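Local atomic coordinates of translation initiation factor 6 (PDB entry 1G61), a protein that binds the 50S ribosomal subunit and prevents it from joining the 30S subunit to form the 70S initiation complex. Residues V64-G69 against L135-E140; L112-G117 against V156-C161. All blocks are in the same frame, centred on the assembly; numbering follows the deposited sequence.

Contact 1. Residues V64-G69 against L135-E140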
# COMPACT_ATOMS: atom_id res chain seq x y z
N VAL A 64 3.53 -5.96 1.38
CA VAL A 64 2.28 -5.81 0.63
C VAL A 64 1.22 -6.67 1.25
O VAL A 64 1.54 -7.78 1.71
CB VAL A 64 2.56 -6.38 -0.79
CG1 VAL A 64 1.34 -6.54 -1.59
CG2 VAL A 64 3.57 -5.48 -1.50
N ALA A 65 -0.04 -6.22 1.25
CA ALA A 65 -1.09 -7.09 1.74
C ALA A 65 -2.42 -6.77 1.08
O ALA A 65 -2.62 -5.65 0.59
CB ALA A 65 -1.27 -7.00 3.26
N ASN A 66 -3.28 -7.78 1.08
CA ASN A 66 -4.67 -7.52 0.66
C ASN A 66 -5.54 -8.40 1.57
O ASN A 66 -5.07 -8.86 2.63
CB ASN A 66 -4.88 -7.71 -0.83
CG ASN A 66 -4.85 -9.14 -1.31
OD1 ASN A 66 -4.56 -10.06 -0.51
ND2 ASN A 66 -5.16 -9.34 -2.61
N LYS A 67 -6.80 -8.63 1.19
CA LYS A 67 -7.67 -9.45 2.08
C LYS A 67 -7.18 -10.89 2.19
O LYS A 67 -7.47 -11.57 3.19
CB LYS A 67 -9.08 -9.49 1.52
CG LYS A 67 -10.12 -10.08 2.49
CD LYS A 67 -11.51 -10.26 1.80
CE LYS A 67 -11.55 -11.58 1.05
NZ LYS A 67 -12.82 -11.77 0.27
N TYR A 68 -6.47 -11.36 1.16
CA TYR A 68 -6.10 -12.78 1.04
C TYR A 68 -4.68 -13.10 1.47
O TYR A 68 -4.46 -14.24 1.90
CB TYR A 68 -6.27 -13.21 -0.43
CG TYR A 68 -7.72 -13.14 -0.90
CD1 TYR A 68 -8.16 -12.16 -1.80
CD2 TYR A 68 -8.65 -14.06 -0.45
CE1 TYR A 68 -9.46 -12.09 -2.26
CE2 TYR A 68 -9.97 -13.99 -0.88
CZ TYR A 68 -10.37 -13.01 -1.77
OH TYR A 68 -11.69 -13.01 -2.17
N GLY A 69 -3.75 -12.15 1.32
CA GLY A 69 -2.36 -12.52 1.50
C GLY A 69 -1.55 -11.38 2.07
O GLY A 69 -1.95 -10.19 2.02
N LEU A 135 -1.73 -13.48 -2.97
CA LEU A 135 -2.71 -12.38 -3.06
C LEU A 135 -4.05 -12.87 -3.61
O LEU A 135 -5.07 -12.20 -3.40
CB LEU A 135 -2.17 -11.26 -3.91
CG LEU A 135 -0.91 -10.57 -3.36
CD1 LEU A 135 -0.54 -9.42 -4.30
CD2 LEU A 135 -1.09 -10.07 -1.94
N ASN A 136 -4.06 -14.01 -4.34
CA ASN A 136 -5.29 -14.62 -4.81
C ASN A 136 -6.06 -13.69 -5.72
O ASN A 136 -7.30 -13.63 -5.67
CB ASN A 136 -6.18 -15.11 -3.65
CG ASN A 136 -7.33 -15.99 -4.10
OD1 ASN A 136 -8.44 -15.92 -3.53
ND2 ASN A 136 -7.04 -16.83 -5.05
N VAL A 137 -5.36 -12.97 -6.59
CA VAL A 137 -5.95 -12.10 -7.59
C VAL A 137 -5.18 -12.23 -8.91
O VAL A 137 -4.07 -12.76 -8.94
CB VAL A 137 -5.95 -10.62 -7.18
CG1 VAL A 137 -6.80 -10.36 -5.93
CG2 VAL A 137 -4.52 -10.14 -6.93
N GLU A 138 -5.80 -11.71 -9.96
CA GLU A 138 -5.09 -11.59 -11.22
C GLU A 138 -3.85 -10.75 -11.03
O GLU A 138 -4.00 -9.63 -10.46
CB GLU A 138 -6.04 -10.91 -12.23
CG GLU A 138 -5.28 -10.61 -13.55
CD GLU A 138 -6.00 -9.69 -14.48
OE1 GLU A 138 -7.13 -9.22 -14.21
OE2 GLU A 138 -5.50 -9.42 -15.60
N VAL A 139 -2.71 -11.19 -11.53
CA VAL A 139 -1.45 -10.41 -11.47
C VAL A 139 -0.97 -10.12 -12.87
O VAL A 139 -0.96 -11.03 -13.72
CB VAL A 139 -0.36 -11.21 -10.71
CG1 VAL A 139 0.98 -10.48 -10.77
CG2 VAL A 139 -0.81 -11.40 -9.25
N GLU A 140 -0.63 -8.87 -13.16
CA GLU A 140 0.00 -8.52 -14.43
C GLU A 140 1.33 -7.81 -14.14
O GLU A 140 1.51 -7.19 -13.07
CB GLU A 140 -0.89 -7.55 -15.24
CG GLU A 140 -2.25 -8.17 -15.57
CD GLU A 140 -2.15 -9.44 -16.38
OE1 GLU A 140 -1.12 -9.70 -17.05
OE2 GLU A 140 -3.13 -10.23 -16.40
O HOH W 1 -11.82 -15.46 -3.57

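Contact 2. Residues L112-G117 against V156-C161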
# COMPACT_ATOMS: atom_id res chain seq x y z
N LEU A 112 1.61 -3.41 -6.49
CA LEU A 112 0.45 -2.57 -6.24
C LEU A 112 -0.79 -3.47 -6.29
O LEU A 112 -1.04 -4.01 -7.37
CB LEU A 112 0.39 -1.49 -7.30
CG LEU A 112 -0.74 -0.50 -7.30
CD1 LEU A 112 -0.62 0.46 -6.12
CD2 LEU A 112 -0.71 0.29 -8.62
N THR A 113 -1.53 -3.63 -5.21
CA THR A 113 -2.63 -4.60 -5.19
C THR A 113 -3.83 -4.08 -4.46
O THR A 113 -3.71 -3.37 -3.45
CB THR A 113 -2.15 -5.92 -4.56
OG1 THR A 113 -3.13 -6.96 -4.82
CG2 THR A 113 -1.91 -5.84 -3.04
N ASN A 114 -5.01 -4.50 -4.95
CA ASN A 114 -6.20 -4.41 -4.10
C ASN A 114 -6.71 -5.85 -3.92
O ASN A 114 -5.92 -6.82 -4.07
CB ASN A 114 -7.24 -3.43 -4.60
CG ASN A 114 -7.82 -3.78 -5.95
OD1 ASN A 114 -7.56 -4.87 -6.49
ND2 ASN A 114 -8.63 -2.86 -6.51
N ASP A 115 -8.00 -6.06 -3.64
CA ASP A 115 -8.52 -7.42 -3.44
C ASP A 115 -9.02 -8.03 -4.75
O ASP A 115 -9.59 -9.13 -4.66
CB ASP A 115 -9.68 -7.39 -2.43
CG ASP A 115 -9.18 -6.99 -1.06
OD1 ASP A 115 -7.97 -7.05 -0.78
OD2 ASP A 115 -9.99 -6.55 -0.21
N LYS A 116 -8.80 -7.36 -5.88
CA LYS A 116 -9.29 -7.78 -7.18
C LYS A 116 -8.20 -7.89 -8.23
O LYS A 116 -8.45 -8.59 -9.23
CB LYS A 116 -10.43 -6.83 -7.71
CG LYS A 116 -11.64 -6.88 -6.77
CD LYS A 116 -12.70 -5.86 -7.09
CE LYS A 116 -12.34 -4.48 -6.58
NZ LYS A 116 -13.41 -3.48 -6.91
N GLY A 117 -7.02 -7.27 -8.05
CA GLY A 117 -5.96 -7.33 -9.09
C GLY A 117 -4.67 -6.75 -8.50
O GLY A 117 -4.70 -6.00 -7.52
N VAL A 156 -3.90 2.27 -4.62
CA VAL A 156 -5.06 1.54 -5.10
C VAL A 156 -5.82 0.96 -3.92
O VAL A 156 -5.22 0.52 -2.94
CB VAL A 156 -4.72 0.46 -6.15
CG1 VAL A 156 -3.97 -0.73 -5.56
CG2 VAL A 156 -6.01 0.03 -6.85
N THR A 157 -7.15 1.03 -4.06
CA THR A 157 -8.04 0.44 -3.07
C THR A 157 -9.09 -0.36 -3.85
O THR A 157 -9.07 -0.38 -5.11
CB THR A 157 -8.75 1.46 -2.19
OG1 THR A 157 -9.80 2.07 -2.97
CG2 THR A 157 -7.78 2.54 -1.70
N ASN A 158 -10.00 -1.03 -3.20
CA ASN A 158 -11.11 -1.70 -3.88
C ASN A 158 -12.05 -0.73 -4.57
O ASN A 158 -12.82 -1.17 -5.45
CB ASN A 158 -11.89 -2.57 -2.88
CG ASN A 158 -11.05 -3.74 -2.40
OD1 ASN A 158 -10.18 -4.23 -3.13
ND2 ASN A 158 -11.31 -4.17 -1.17
N LYS A 159 -11.99 0.55 -4.19
CA LYS A 159 -12.93 1.53 -4.74
C LYS A 159 -12.31 2.40 -5.78
O LYS A 159 -12.99 2.87 -6.71
CB LYS A 159 -13.46 2.40 -3.57
CG LYS A 159 -14.61 3.29 -3.97
CD LYS A 159 -15.21 4.01 -2.76
CE LYS A 159 -16.60 4.56 -3.10
NZ LYS A 159 -17.15 5.27 -1.91
N GLY A 160 -11.01 2.76 -5.67
CA GLY A 160 -10.45 3.68 -6.63
C GLY A 160 -8.92 3.56 -6.71
O GLY A 160 -8.29 2.71 -6.08
N CYS A 161 -8.35 4.45 -7.53
CA CYS A 161 -6.91 4.38 -7.79
C CYS A 161 -6.41 5.79 -8.11
O CYS A 161 -7.05 6.49 -8.92
CB CYS A 161 -6.69 3.42 -8.97
SG CYS A 161 -4.98 3.32 -9.54
O HOH W 2 -2.53 -1.21 -2.01
O HOH W 3 -5.73 -1.77 -1.43

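Contact 1. Residues V64-G69 against L135-E140
Gly69 and Leu135 bring the two backbones closest, CA to CA 4.6 Å, where the turn 66-69 meets the C-terminal end of helix 128-135. That turn joins strands 64-65 and 69-73 as a beta hairpin and is closed by the backbone bond from Asn66 N to Gly69 O; Asn136, just past the helix, takes positive phi. The one direct hydrogen bond across is nearly straight, 169° at the hydrogen: Asn66 ND2 reaches Leu135 O at 3.0 Å, the acceptor lying in the plane of the Asn66 amide. With CG between its backbone N and carbonyl carbon (chi1 72°), Asn66 brings OD1 back over the turn, where it receives the backbone N of Tyr68 from above its carbonyl plane and that of Gly69 nearly end-on, an Asx turn. In the eIF-6 alpha-beta barrel, this joins the 64-73 hairpin to the end of helix 128-135, which leads into strand 138-141 of the neighbouring sheet. Tyr68 covers the outer side: Asn136 OD1 sits 3.5 Å above the centre of its ring, with amide and ring planes 88° apart, and a water bound to Tyr68 OH donates weakly to the same oxygen. Deeper in, Leu135 CD2 approaches Val64 CG1 at 4.3 Å.

Contact 2. Residues L112-G117 against V156-C161
Asn158 and Asp115 grip each other twice. The Asn158 amide accepts from Asp115 N through OD1 (2.9 Å), the donor lying in the carbonyl plane, and gives ND2 to Asp115 OD2 (2.9 Å), which it meets from above the carboxylate plane. With CG anti to its own carbonyl carbon (chi1 -67°), Asn158 turns its amide to Asp115. The chain of Lys116 bends at chi3 and brings NZ within 2.8 Å of Asn158 O, on a lone pair. Beside them Asn114 ND2 donates to Thr157 O at 2.9 Å, almost perfectly straight (178°) though from above the carbonyl plane. Below this polar cluster Val156 CG1 lies against Leu112 CD1 (3.6 Å) and the Thr113 carbonyl.

Both partners are beta-hairpin turns, and each holds its own shape. Asn114 OD1 accepts from the backbone N of Lys116 and of Gly117 in an Asx turn, while Thr157 OG1 takes those of Lys159 and Gly160 in an ST turn. An alanine in place of Asn114 is likely to leave Thr157 O short of this donor and the backbone N of Lys116 and Gly117 without their shared acceptor, the turn then being less firmly held. Further out, Asn114 ND2 also donates to Phe179 O, at the last residue of helix 169-179, and Lys116 NZ to Lys180 O just after it, and Asp115 OD1 receives Lys67 N. The tips of the 111-120 and 154-163 hairpins are thus joined largely by amide and carbonyl groups, with charge entering through Asp115 and Lys116; because these bonds are directional and two share the Asn158 amide, they probably hold the two turns in a set orientation as well as at a set spacing.

Contacts 1 and 2 are consecutive steps round the molecule: the sheet of strands 111-113, 117-120 and 138-141 meets contact 1 through the end of helix 128-135 and the loop before strand 138-141, and gives its hairpin to contact 2. Their centres lie 9 Å apart and they touch directly, Asn66 ND2 meeting Asn114 O at 3.0 Å. Both are partly buried, with contact 2 nearer the centre of the chain, and each has one exposed residue at its edge, Asn136 in contact 1 and Lys116 in contact 2. Contact 1 relies on one direct hydrogen bond, an aromatic face and leucine packing; contact 2 carries four direct bonds, two involving charged side chains, beside a closer leucine-valine contact.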